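Local coordinates for putative ketosteroid isomerase (Parabacteroides distasonis ATCC 8503, PDB 3KE7), which probably acts on a small molecule, perhaps as a ketosteroid isomerase, in the pocket of a SnoaL-like, NTF2-type fold, at residues E110-N115 and W120-T125; D47-T52 and R61-G66; A26-D31 and D73-I78; R79-V84 and V90-L95; I44-D47 and T52-E55. All blocks are in the same frame, centred on the assembly; numbering follows the deposited sequence.

Contact 1 of 5, residues E110-N115 and W120-T125; sequences EVYRRN and WKIIQT
V111 faces both I123 and Q124 in a classic beta bulge, where strands 110-114 and 120-125 run antiparallel with their segment axes crossing at 136°. I123 N donates to V111 O at 2.8 Å, while Q124 N reaches the same oxygen through a weak bond of 3.4 Å.

On the face carrying E110, Y112, R114, W120, I122 and T125, aliphatic carbons lie over flat groups. R114 CB sits centrally over the six-membered ring of W120, 3.5 Å from its centroid. A bend in the arginine chain (chi3 58°) then brings NH1 within 3.6 Å of W120 CZ2, with the guanidinium turned 69° from the indole plane. I122 CG1 covers one face of Y112, its distance to the ring centroid being 3.6 Å. At the far end of the same face, T125 OG1 donates to the syn lone pair of E110 OE1 at 2.6 Å. Replacing W120 by an alanine would probably strip the R114 chain of its platform and leave E13, which accepts from the indole NE1, without that donor.

Across the sheet, I123 CG2 lies over the centre of the R113 guanidinium, 3.4 Å from CZ, while NH2 forms salt bridges with D40 and D42. The hairpin thus illustrates a division of labour: carbon covers the flat faces, and the polar ends of Y112, W120 and R113 are committed to E23, E13 and the two aspartates.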
# COMPACT_ATOMS: atom_id res chain seq x y z
N GLU B 110 4.22 -0.89 3.23
CA GLU B 110 4.93 0.34 3.50
C GLU B 110 5.50 0.83 2.17
O GLU B 110 6.02 0.01 1.37
CB GLU B 110 6.12 0.14 4.47
CG GLU B 110 5.81 -0.47 5.77
CD GLU B 110 5.25 0.51 6.77
OE1 GLU B 110 4.82 1.60 6.35
OE2 GLU B 110 5.24 0.19 8.01
N VAL B 111 5.37 2.13 1.89
CA VAL B 111 6.07 2.71 0.75
C VAL B 111 7.12 3.68 1.33
O VAL B 111 6.77 4.61 2.03
CB VAL B 111 5.17 3.43 -0.19
CG1 VAL B 111 6.01 3.97 -1.37
CG2 VAL B 111 4.06 2.49 -0.73
N TYR B 112 8.40 3.43 1.01
CA TYR B 112 9.52 4.27 1.38
C TYR B 112 10.02 5.04 0.17
O TYR B 112 10.01 4.52 -0.97
CB TYR B 112 10.71 3.41 1.88
CG TYR B 112 10.60 2.80 3.27
CD1 TYR B 112 9.80 1.72 3.52
CD2 TYR B 112 11.38 3.30 4.31
CE1 TYR B 112 9.78 1.10 4.75
CE2 TYR B 112 11.33 2.73 5.56
CZ TYR B 112 10.53 1.63 5.78
OH TYR B 112 10.52 1.02 7.03
N ARG B 113 10.41 6.29 0.39
CA ARG B 113 10.93 7.15 -0.63
C ARG B 113 12.28 7.65 -0.20
O ARG B 113 12.44 8.08 0.95
CB ARG B 113 9.99 8.35 -0.88
CG ARG B 113 10.50 9.36 -1.97
CD ARG B 113 9.54 10.52 -2.22
NE ARG B 113 9.35 11.25 -0.99
CZ ARG B 113 8.19 11.82 -0.58
NH1 ARG B 113 7.08 11.77 -1.32
NH2 ARG B 113 8.14 12.42 0.61
N ARG B 114 13.25 7.57 -1.11
CA ARG B 114 14.59 8.04 -0.84
C ARG B 114 14.61 9.54 -1.06
O ARG B 114 14.29 9.99 -2.16
CB ARG B 114 15.59 7.33 -1.75
CG ARG B 114 17.07 7.70 -1.42
CD ARG B 114 18.04 6.89 -2.27
NE ARG B 114 17.76 7.14 -3.67
CZ ARG B 114 17.85 6.24 -4.65
NH1 ARG B 114 18.26 4.98 -4.41
NH2 ARG B 114 17.51 6.60 -5.88
N ASN B 115 14.94 10.29 -0.02
CA ASN B 115 15.05 11.74 -0.11
C ASN B 115 16.43 12.11 -0.68
O ASN B 115 17.29 11.25 -0.81
CB ASN B 115 14.69 12.45 1.23
CG ASN B 115 15.75 12.28 2.39
OD1 ASN B 115 16.95 12.01 2.18
ND2 ASN B 115 15.27 12.56 3.66
N TRP B 120 15.85 7.11 3.52
CA TRP B 120 14.60 6.47 3.11
C TRP B 120 13.53 6.75 4.17
O TRP B 120 13.74 6.43 5.36
CB TRP B 120 14.77 4.99 2.97
CG TRP B 120 15.64 4.64 1.85
CD1 TRP B 120 17.02 4.61 1.87
CD2 TRP B 120 15.26 4.29 0.51
NE1 TRP B 120 17.50 4.23 0.64
CE2 TRP B 120 16.44 4.02 -0.21
CE3 TRP B 120 14.04 4.21 -0.17
CZ2 TRP B 120 16.44 3.65 -1.55
CZ3 TRP B 120 14.04 3.81 -1.47
CH2 TRP B 120 15.23 3.55 -2.16
N LYS B 121 12.44 7.40 3.75
CA LYS B 121 11.37 7.74 4.65
C LYS B 121 10.06 7.14 4.18
O LYS B 121 9.80 7.06 2.99
CB LYS B 121 11.23 9.24 4.68
CG LYS B 121 12.48 10.03 4.99
CD LYS B 121 12.97 9.79 6.35
CE LYS B 121 12.18 10.45 7.38
NZ LYS B 121 13.19 10.78 8.51
N ILE B 122 9.22 6.78 5.15
CA ILE B 122 7.92 6.21 4.86
C ILE B 122 6.95 7.34 4.40
O ILE B 122 6.76 8.34 5.09
CB ILE B 122 7.34 5.47 6.08
CG1 ILE B 122 8.20 4.26 6.40
CG2 ILE B 122 5.88 5.04 5.83
CD1 ILE B 122 7.83 3.58 7.73
N ILE B 123 6.35 7.12 3.23
CA ILE B 123 5.35 8.00 2.68
C ILE B 123 3.95 7.37 2.70
O ILE B 123 2.98 8.07 2.53
CB ILE B 123 5.67 8.52 1.28
CG1 ILE B 123 5.66 7.43 0.24
CG2 ILE B 123 7.07 9.18 1.33
CD1 ILE B 123 5.64 7.99 -1.21
N GLN B 124 3.85 6.08 2.94
CA GLN B 124 2.55 5.42 3.04
C GLN B 124 2.66 4.18 3.87
O GLN B 124 3.58 3.38 3.69
CB GLN B 124 2.02 5.05 1.64
CG GLN B 124 0.58 4.55 1.61
CD GLN B 124 0.33 3.11 2.03
OE1 GLN B 124 -0.81 2.79 2.31
NE2 GLN B 124 1.39 2.23 2.07
N THR B 125 1.68 3.97 4.75
CA THR B 125 1.61 2.80 5.61
C THR B 125 0.18 2.29 5.57
O THR B 125 -0.79 3.07 5.73
CB THR B 125 1.95 3.15 7.07
OG1 THR B 125 3.30 3.61 7.12
CG2 THR B 125 1.71 1.98 7.97

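Contact 2 of 5, residues D47-T52 and R61-G66; sequences DPSLET and RTYYKG
D47, which opens an Asx turn, meets Y63 of helix 57-65; the motif lies here within a type I beta turn from D47 to L50. The close part of the contact is small and polar. Y63 OH donates to D47 OD2 at 2.6 Å, using the syn lone pair, and the oxygen lies at the ring edge, near its plane. The two side chains approach from opposite directions, with the carboxylate turned 53° from the tyrosine ring.

What makes the carboxylate a fixed target is its other oxygen. D47 CG is tucked between the backbone N and the carbonyl carbon (chi1 76°), which brings OD1 back over the turn, where two donors grip it. S49 N arrives on the anti side at 2.8 Å, 28° out of the carboxylate plane, and S49 OG, in the conformer described, uses the syn lone pair of OD1 at 2.8 Å. OD2 has a second donor in the hydroxyl of Y45, so one aspartate ties turn, strand and helix together. Its side chain also touches W127 of the bicine pocket, about 5 Å from the bound ligand. An alanine in place of D47 would probably leave the hydroxyls of Y63 and Y45 without their shared acceptor and free S49 N and OG from the turn.

S49, modelled in two conformers, forms the solvent-facing rim of this cluster. Beyond it the contact is loose and buries little surface: the tyrosine ring has just one apolar neighbour across it, L50, which approaches obliquely with CD2 3.9 Å from Y63 CE1.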
# COMPACT_ATOMS: atom_id res chain seq x y z
N ASP B 47 -4.94 2.01 9.40
CA ASP B 47 -4.91 0.83 10.26
C ASP B 47 -6.36 0.49 10.58
O ASP B 47 -7.25 1.23 10.24
CB ASP B 47 -3.99 0.94 11.50
CG ASP B 47 -4.55 1.78 12.63
OD1 ASP B 47 -5.78 1.93 12.80
OD2 ASP B 47 -3.69 2.23 13.47
N PRO B 48 -6.60 -0.65 11.20
CA PRO B 48 -7.98 -1.10 11.39
C PRO B 48 -8.81 -0.31 12.36
O PRO B 48 -10.00 -0.62 12.47
CB PRO B 48 -7.81 -2.54 11.91
CG PRO B 48 -6.51 -2.96 11.37
CD PRO B 48 -5.66 -1.75 11.49
N SER B 49 -8.23 0.67 13.04
CA SER B 49 -9.03 1.44 13.99
C SER B 49 -9.53 2.76 13.44
O SER B 49 -10.32 3.42 14.08
CB SER B 49 -8.22 1.73 15.24
OG SER B 49 -7.33 2.77 14.98
N LEU B 50 -9.12 3.11 12.24
CA LEU B 50 -9.46 4.41 11.71
C LEU B 50 -10.66 4.41 10.79
O LEU B 50 -10.77 3.60 9.89
CB LEU B 50 -8.26 4.99 10.94
CG LEU B 50 -6.97 5.19 11.71
CD1 LEU B 50 -5.81 5.58 10.74
CD2 LEU B 50 -7.18 6.25 12.78
N GLU B 51 -11.53 5.40 10.96
CA GLU B 51 -12.66 5.54 10.12
C GLU B 51 -12.31 6.11 8.74
O GLU B 51 -13.02 5.86 7.77
CB GLU B 51 -13.66 6.45 10.80
CG GLU B 51 -14.94 6.61 10.11
CD GLU B 51 -15.73 5.33 9.99
OE1 GLU B 51 -15.78 4.59 10.98
OE2 GLU B 51 -16.35 5.12 8.94
N THR B 52 -11.24 6.90 8.69
CA THR B 52 -10.73 7.44 7.42
C THR B 52 -9.21 7.55 7.54
O THR B 52 -8.67 7.62 8.68
CB THR B 52 -11.41 8.81 7.13
OG1 THR B 52 -11.13 9.16 5.79
CG2 THR B 52 -10.90 9.92 8.09
N ARG B 61 1.61 11.97 13.90
CA ARG B 61 2.23 12.26 15.19
C ARG B 61 1.19 12.30 16.29
O ARG B 61 1.36 11.65 17.32
CB ARG B 61 3.03 13.55 15.12
CG ARG B 61 3.72 13.84 16.42
CD ARG B 61 4.31 15.26 16.46
NE ARG B 61 4.91 15.61 15.19
CZ ARG B 61 6.10 15.21 14.77
NH1 ARG B 61 6.87 14.42 15.53
NH2 ARG B 61 6.54 15.60 13.56
N THR B 62 0.12 13.04 16.09
CA THR B 62 -0.96 13.11 17.07
C THR B 62 -1.54 11.75 17.40
O THR B 62 -1.78 11.42 18.56
CB THR B 62 -2.06 14.06 16.53
OG1 THR B 62 -1.46 15.35 16.36
CG2 THR B 62 -3.25 14.16 17.52
N TYR B 63 -1.75 10.92 16.38
CA TYR B 63 -2.26 9.57 16.58
C TYR B 63 -1.28 8.71 17.41
O TYR B 63 -1.65 8.06 18.40
CB TYR B 63 -2.50 8.93 15.21
CG TYR B 63 -3.05 7.55 15.26
CD1 TYR B 63 -4.27 7.29 15.85
CD2 TYR B 63 -2.37 6.48 14.68
CE1 TYR B 63 -4.79 6.01 15.89
CE2 TYR B 63 -2.90 5.22 14.67
CZ TYR B 63 -4.10 4.99 15.30
OH TYR B 63 -4.66 3.71 15.38
N TYR B 64 -0.01 8.74 17.02
CA TYR B 64 1.00 7.95 17.69
C TYR B 64 1.27 8.40 19.12
O TYR B 64 1.63 7.58 19.98
CB TYR B 64 2.33 7.97 16.87
CG TYR B 64 2.50 6.82 15.95
CD1 TYR B 64 1.86 6.77 14.75
CD2 TYR B 64 3.32 5.79 16.30
CE1 TYR B 64 2.03 5.71 13.89
CE2 TYR B 64 3.50 4.69 15.46
CZ TYR B 64 2.86 4.66 14.26
OH TYR B 64 3.06 3.53 13.46
N LYS B 65 1.03 9.67 19.41
CA LYS B 65 1.20 10.16 20.77
C LYS B 65 0.26 9.45 21.74
O LYS B 65 0.55 9.38 22.93
CB LYS B 65 0.92 11.65 20.84
CG LYS B 65 2.06 12.50 20.31
CD LYS B 65 1.69 14.01 20.14
CE LYS B 65 1.10 14.62 21.37
NZ LYS B 65 2.12 14.86 22.46
N GLY B 66 -0.84 8.89 21.24
CA GLY B 66 -1.81 8.22 22.09
C GLY B 66 -1.62 6.72 22.17
O GLY B 66 -2.34 6.06 22.90

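Contact 3 of 5, residues A26-D31 and D73-I78; sequences ALASTD and DHFDMI
Helix-on-sheet packing of the SnoaL-like fold brings L27 and A28, near the C-terminal end of helix 15-28, against F75 and M77 at the start of strand 74-85. The contact is wholly apolar, and the F75 ring is its centre. With CG held between the backbone N and the carbonyl carbon (chi1 59°), the phenyl group projects toward the helix and lodges against two consecutive residues. L27 CB comes obliquely to within 3.6 Å of F75 CZ. A28 CB lies instead at the ring edge, near its plane, 3.8 Å from F75 CE2.

Two residues further along the strand, M77, deposited as selenomethionine, makes a single methyl contact. Its chain runs extended through its first two torsions and bends at the selenium (chi3 -68°), so that CE turns to meet L27 CD1 at 3.7 Å. The two side chains cross at about a right angle. L27 is therefore held at both its base and its tip, by the ring and by the methyl group respectively.

After the helix an ST turn follows, S29 OG accepting from D31 N at 2.9 Å. L27 comes within about 4 Å of the bound bicine and also touches F35 of helix 34-38. On the strand side, F75 packs on L95, a residue of the bicine pocket, and M77 on F93, both from strand 88-99, while I20, E23 and K24 of helix 15-28 touch M77.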
# COMPACT_ATOMS: atom_id res chain seq x y z
N ALA B 26 12.11 -0.39 13.52
CA ALA B 26 11.03 0.46 13.98
C ALA B 26 10.00 -0.37 14.76
O ALA B 26 9.43 0.08 15.74
CB ALA B 26 10.37 1.15 12.77
N LEU B 27 9.70 -1.56 14.25
CA LEU B 27 8.75 -2.42 14.93
C LEU B 27 9.15 -2.78 16.34
O LEU B 27 8.28 -2.88 17.23
CB LEU B 27 8.52 -3.72 14.13
CG LEU B 27 7.64 -3.51 12.89
CD1 LEU B 27 7.78 -4.67 11.97
CD2 LEU B 27 6.22 -3.28 13.33
N ALA B 28 10.44 -3.09 16.51
CA ALA B 28 10.99 -3.53 17.79
C ALA B 28 11.56 -2.38 18.62
O ALA B 28 12.06 -2.63 19.72
CB ALA B 28 12.05 -4.56 17.53
N SER B 29 11.46 -1.13 18.14
CA SER B 29 12.07 0.01 18.84
C SER B 29 11.45 0.25 20.19
O SER B 29 10.24 0.11 20.36
CB SER B 29 11.92 1.29 18.02
OG SER B 29 12.52 2.40 18.68
N THR B 30 12.28 0.67 21.12
CA THR B 30 11.85 1.11 22.43
C THR B 30 11.20 2.50 22.33
O THR B 30 10.49 2.94 23.27
CB THR B 30 13.08 1.17 23.42
OG1 THR B 30 14.01 2.17 22.97
CG2 THR B 30 13.76 -0.16 23.50
N ASP B 31 11.44 3.24 21.24
CA ASP B 31 10.85 4.55 21.06
C ASP B 31 9.50 4.39 20.44
O ASP B 31 9.41 3.96 19.31
CB ASP B 31 11.74 5.38 20.16
CG ASP B 31 11.26 6.81 19.99
OD1 ASP B 31 10.16 7.17 20.47
OD2 ASP B 31 12.00 7.59 19.38
N ASP B 73 7.00 -7.69 22.22
CA ASP B 73 8.40 -8.03 22.25
C ASP B 73 8.71 -8.95 21.12
O ASP B 73 9.77 -8.84 20.53
CB ASP B 73 8.80 -8.75 23.54
CG ASP B 73 9.34 -7.82 24.58
OD1 ASP B 73 9.95 -6.79 24.21
OD2 ASP B 73 9.18 -8.12 25.78
N HIS B 74 7.83 -9.90 20.83
CA HIS B 74 8.12 -10.83 19.75
C HIS B 74 7.12 -10.80 18.59
O HIS B 74 5.91 -10.59 18.77
CB HIS B 74 8.29 -12.25 20.26
CG HIS B 74 8.82 -13.18 19.22
ND1 HIS B 74 9.99 -12.94 18.53
CD2 HIS B 74 8.33 -14.34 18.73
CE1 HIS B 74 10.20 -13.92 17.66
NE2 HIS B 74 9.20 -14.78 17.76
N PHE B 75 7.67 -10.98 17.40
CA PHE B 75 6.92 -10.96 16.15
C PHE B 75 7.73 -11.66 15.09
O PHE B 75 8.93 -11.71 15.18
CB PHE B 75 6.60 -9.51 15.73
CG PHE B 75 7.83 -8.61 15.52
CD1 PHE B 75 8.61 -8.71 14.38
CD2 PHE B 75 8.15 -7.62 16.46
CE1 PHE B 75 9.72 -7.84 14.17
CE2 PHE B 75 9.25 -6.78 16.27
CZ PHE B 75 10.03 -6.89 15.11
N ASP B 76 7.03 -12.22 14.08
CA ASP B 76 7.65 -12.91 12.95
C ASP B 76 7.21 -12.17 11.66
O ASP B 76 6.00 -12.09 11.39
CB ASP B 76 7.14 -14.35 12.80
CG ASP B 76 7.49 -15.25 13.99
OD1 ASP B 76 8.59 -15.11 14.56
OD2 ASP B 76 6.65 -16.12 14.31
N MSE B 77 8.19 -11.73 10.86
CA MSE B 77 7.92 -11.08 9.56
C MSE B 77 7.94 -12.14 8.46
O MSE B 77 8.97 -12.73 8.15
CB MSE B 77 8.90 -9.94 9.29
CG MSE B 77 8.71 -9.28 7.91
SE MSE B 77 9.87 -7.72 7.67
CE MSE B 77 9.10 -6.48 8.98
N ILE B 78 6.79 -12.30 7.79
CA ILE B 78 6.55 -13.37 6.88
C ILE B 78 6.66 -12.96 5.42
O ILE B 78 5.96 -12.03 4.99
CB ILE B 78 5.13 -13.93 7.16
CG1 ILE B 78 5.07 -14.48 8.60
CG2 ILE B 78 4.74 -14.98 6.16
CD1 ILE B 78 3.67 -14.64 9.17

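Contact 4 of 5, residues R79-V84 and V90-L95; sequences RPVVQV and VLTFNL
V81 pairs with T92 and Q83 with V90 in the antiparallel hairpin of strands 74-85 and 88-99, which forms one margin of the sheet within this chain. Backbone bonds come first: V81 N donates to T92 O at 2.9 Å, and T92 N returns the bond to V81 O. The Q83-V90 pair repeats the exchange, with V90 N to Q83 O at 2.8 Å.

Apolar contacts occupy the face of V82 and L91. Their side chains pass at a slant, CG2 of V82 lying 3.7 Å from L91 CD1, and P80 CB approaches the same leucine methyl at 4.1 Å. P80 also rests on I20 of helix 15-28, so this face looks toward the helix.

Polar interactions belong to the opposite face. The Q83 amide divides its work: NE2 donates to the backbone oxygen of I123 of the second subunit, while OE1 meets an ordered water. T92 has OG1 between its backbone N and carbonyl carbon (chi1 52°), which sets the hydroxyl on the same water. That single molecule links three groups, at 2.8 Å from Q83 OE1, 2.9 Å from V90 O and 2.8 Å from T92 OG1.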
# COMPACT_ATOMS: atom_id res chain seq x y z
N ARG B 79 7.61 -13.58 4.69
CA ARG B 79 7.86 -13.35 3.24
C ARG B 79 7.94 -11.86 2.84
O ARG B 79 7.30 -11.42 1.95
CB ARG B 79 6.83 -14.06 2.38
CG ARG B 79 6.64 -15.57 2.69
CD ARG B 79 6.03 -16.35 1.48
NE ARG B 79 4.93 -15.63 0.83
CZ ARG B 79 3.65 -15.68 1.20
NH1 ARG B 79 3.27 -16.41 2.21
NH2 ARG B 79 2.75 -14.94 0.56
N PRO B 80 8.79 -11.10 3.52
CA PRO B 80 8.88 -9.73 3.09
C PRO B 80 9.39 -9.61 1.66
O PRO B 80 10.39 -10.32 1.27
CB PRO B 80 9.89 -9.13 4.07
CG PRO B 80 10.74 -10.28 4.56
CD PRO B 80 9.74 -11.45 4.60
N VAL B 81 8.75 -8.73 0.88
CA VAL B 81 9.11 -8.45 -0.46
C VAL B 81 9.33 -6.95 -0.59
O VAL B 81 8.53 -6.15 -0.07
CB VAL B 81 7.98 -8.88 -1.42
CG1 VAL B 81 8.23 -8.37 -2.85
CG2 VAL B 81 7.79 -10.43 -1.40
N VAL B 82 10.41 -6.58 -1.29
CA VAL B 82 10.66 -5.19 -1.57
C VAL B 82 10.75 -5.00 -3.08
O VAL B 82 11.65 -5.57 -3.76
CB VAL B 82 11.92 -4.69 -0.92
CG1 VAL B 82 12.11 -3.17 -1.21
CG2 VAL B 82 11.87 -4.97 0.62
N GLN B 83 9.86 -4.19 -3.61
CA GLN B 83 9.86 -3.79 -5.00
C GLN B 83 10.52 -2.41 -5.11
O GLN B 83 10.05 -1.44 -4.47
CB GLN B 83 8.42 -3.72 -5.51
CG GLN B 83 7.66 -5.01 -5.50
CD GLN B 83 6.15 -4.77 -5.55
OE1 GLN B 83 5.56 -4.20 -4.63
NE2 GLN B 83 5.52 -5.21 -6.63
N VAL B 84 11.59 -2.32 -5.90
CA VAL B 84 12.36 -1.10 -5.99
C VAL B 84 12.14 -0.44 -7.34
O VAL B 84 12.24 -1.13 -8.41
CB VAL B 84 13.84 -1.39 -5.74
CG1 VAL B 84 14.68 -0.09 -5.76
CG2 VAL B 84 14.04 -2.06 -4.35
N VAL B 90 8.78 -0.38 -2.26
CA VAL B 90 7.50 -0.87 -1.72
C VAL B 90 7.79 -2.14 -0.94
O VAL B 90 8.23 -3.13 -1.53
CB VAL B 90 6.47 -1.18 -2.84
CG1 VAL B 90 5.09 -1.59 -2.23
CG2 VAL B 90 6.28 0.06 -3.72
N LEU B 91 7.59 -2.09 0.38
CA LEU B 91 7.78 -3.25 1.27
C LEU B 91 6.44 -3.84 1.62
O LEU B 91 5.55 -3.15 2.15
CB LEU B 91 8.53 -2.82 2.53
CG LEU B 91 8.55 -3.85 3.66
CD1 LEU B 91 9.31 -5.14 3.26
CD2 LEU B 91 9.13 -3.20 4.93
N THR B 92 6.26 -5.10 1.33
CA THR B 92 5.03 -5.81 1.69
C THR B 92 5.40 -7.03 2.52
O THR B 92 6.41 -7.72 2.26
CB THR B 92 4.20 -6.23 0.46
OG1 THR B 92 5.03 -6.95 -0.44
CG2 THR B 92 3.64 -4.99 -0.26
N PHE B 93 4.59 -7.34 3.52
CA PHE B 93 4.84 -8.48 4.36
C PHE B 93 3.59 -8.82 5.17
O PHE B 93 2.64 -8.01 5.27
CB PHE B 93 6.04 -8.23 5.31
CG PHE B 93 5.91 -7.04 6.25
CD1 PHE B 93 6.28 -5.77 5.82
CD2 PHE B 93 5.50 -7.20 7.57
CE1 PHE B 93 6.17 -4.67 6.68
CE2 PHE B 93 5.41 -6.12 8.44
CZ PHE B 93 5.73 -4.84 7.96
N ASN B 94 3.64 -10.00 5.78
CA ASN B 94 2.73 -10.37 6.81
C ASN B 94 3.51 -10.37 8.12
O ASN B 94 4.75 -10.54 8.10
CB ASN B 94 2.08 -11.72 6.49
CG ASN B 94 1.04 -11.58 5.43
OD1 ASN B 94 1.31 -11.78 4.25
ND2 ASN B 94 -0.13 -11.08 5.83
N LEU B 95 2.82 -10.17 9.22
CA LEU B 95 3.48 -10.10 10.51
C LEU B 95 2.67 -10.80 11.56
O LEU B 95 1.53 -10.46 11.76
CB LEU B 95 3.66 -8.64 10.93
CG LEU B 95 4.57 -8.37 12.18
CD1 LEU B 95 5.99 -8.53 11.78
CD2 LEU B 95 4.34 -6.95 12.71
O HOH W 1 6.35 -5.20 -2.16

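Contact 5 of 5, residues I44-D47 and T52-E55; sequences IYFD and TKIE
Y45 and I54 form the central pair of a short, buried beta hairpin, strands 43-46 and 54-55, at the margin of the sheet. Being an antiparallel hydrogen-bonded pair, they exchange two bonds: Y45 N to I54 O at 3.0 Å, and I54 N to Y45 O at 2.9 Å. Side by side and pointing the same way, the two side chains touch at their CB atoms, 4.0 Å apart, on the face turned to helix 57-65.

The far face is built around the stem of K53. Its CB sits over one face of the F46 ring in a CH-pi contact, 3.9 Å from the centroid and 27° off the normal. F46 also stacks with H126. Beyond its aliphatic stem, K53 carries its charge to E55, NZ forming a salt bridge with OE2 at 2.8 Å. Both partners then reach the subunit interface: K53 NZ also donates to the backbone oxygen of R79 of the second subunit, and E55 OE2 forms a salt bridge with NE of that same arginine. Midway along the lysine stem, CD of K53 lies 3.7 Å both from I44 CG2 and from F46 CZ.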
# COMPACT_ATOMS: atom_id res chain seq x y z
N ILE B 44 0.73 9.06 4.37
CA ILE B 44 -0.64 8.61 4.43
C ILE B 44 -0.60 7.31 5.21
O ILE B 44 0.21 6.44 4.96
CB ILE B 44 -1.22 8.36 3.01
CG1 ILE B 44 -1.16 9.61 2.14
CG2 ILE B 44 -2.64 7.79 3.09
CD1 ILE B 44 -1.92 10.73 2.62
N TYR B 45 -1.55 7.11 6.11
CA TYR B 45 -1.57 5.95 7.00
C TYR B 45 -2.98 5.39 7.21
O TYR B 45 -3.96 6.13 7.41
CB TYR B 45 -1.03 6.40 8.38
CG TYR B 45 -1.06 5.36 9.50
CD1 TYR B 45 -2.21 5.14 10.20
CD2 TYR B 45 0.11 4.65 9.89
CE1 TYR B 45 -2.27 4.22 11.20
CE2 TYR B 45 0.06 3.75 10.91
CZ TYR B 45 -1.16 3.51 11.54
OH TYR B 45 -1.21 2.59 12.59
N PHE B 46 -3.08 4.06 7.14
CA PHE B 46 -4.26 3.31 7.47
C PHE B 46 -3.95 2.25 8.53
O PHE B 46 -2.91 1.61 8.50
CB PHE B 46 -4.78 2.46 6.29
CG PHE B 46 -5.16 3.18 5.04
CD1 PHE B 46 -6.47 3.62 4.82
CD2 PHE B 46 -4.27 3.32 3.99
CE1 PHE B 46 -6.87 4.17 3.58
CE2 PHE B 46 -4.72 3.90 2.77
CZ PHE B 46 -5.98 4.29 2.58
N ASP B 47 -4.94 2.01 9.40
CA ASP B 47 -4.91 0.83 10.26
C ASP B 47 -6.36 0.49 10.58
O ASP B 47 -7.25 1.23 10.24
CB ASP B 47 -3.99 0.94 11.50
CG ASP B 47 -4.55 1.78 12.63
OD1 ASP B 47 -5.78 1.93 12.80
OD2 ASP B 47 -3.69 2.23 13.47
N THR B 52 -11.24 6.90 8.69
CA THR B 52 -10.73 7.44 7.42
C THR B 52 -9.21 7.55 7.54
O THR B 52 -8.67 7.62 8.68
CB THR B 52 -11.41 8.81 7.13
OG1 THR B 52 -11.13 9.16 5.79
CG2 THR B 52 -10.90 9.92 8.09
N LYS B 53 -8.52 7.53 6.42
CA LYS B 53 -7.08 7.53 6.48
C LYS B 53 -6.48 8.81 7.10
O LYS B 53 -7.07 9.90 7.03
CB LYS B 53 -6.44 7.28 5.09
CG LYS B 53 -6.57 8.46 4.10
CD LYS B 53 -6.30 7.99 2.73
CE LYS B 53 -6.18 9.10 1.70
NZ LYS B 53 -7.35 10.03 1.75
N ILE B 54 -5.35 8.64 7.77
CA ILE B 54 -4.53 9.71 8.27
C ILE B 54 -3.73 10.29 7.14
O ILE B 54 -3.21 9.58 6.31
CB ILE B 54 -3.62 9.20 9.42
CG1 ILE B 54 -4.43 9.14 10.70
CG2 ILE B 54 -2.38 10.11 9.59
CD1 ILE B 54 -3.70 8.48 11.90
N GLU B 55 -3.67 11.62 7.13
CA GLU B 55 -2.93 12.38 6.10
C GLU B 55 -2.04 13.40 6.74
O GLU B 55 -2.51 14.38 7.38
CB GLU B 55 -3.87 13.08 5.16
CG GLU B 55 -4.74 12.12 4.46
CD GLU B 55 -5.76 12.76 3.58
OE1 GLU B 55 -5.46 13.84 2.96
OE2 GLU B 55 -6.87 12.14 3.48

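Overall arrangement
From the N terminus, helix 15-28 opens contact 3, whose long loop closes only at strand 74-85. Nested inside it are contacts 5 and 2, which overlap, starting from the same stretch and sharing D47 and T52: contact 5 closes first as a tight hairpin, then contact 2 reaches on to helix 57-65. Contact 4 follows in series as the next hairpin, continuing strand 74-85 from contact 3, and contact 1 closes last. Strand 102-114 bonds contact 1 to contact 4 through E110 and L91, while T125 bonds it to contact 5 through I44 and F46. Contacts 1, 2, 4 and 5 also touch the second subunit.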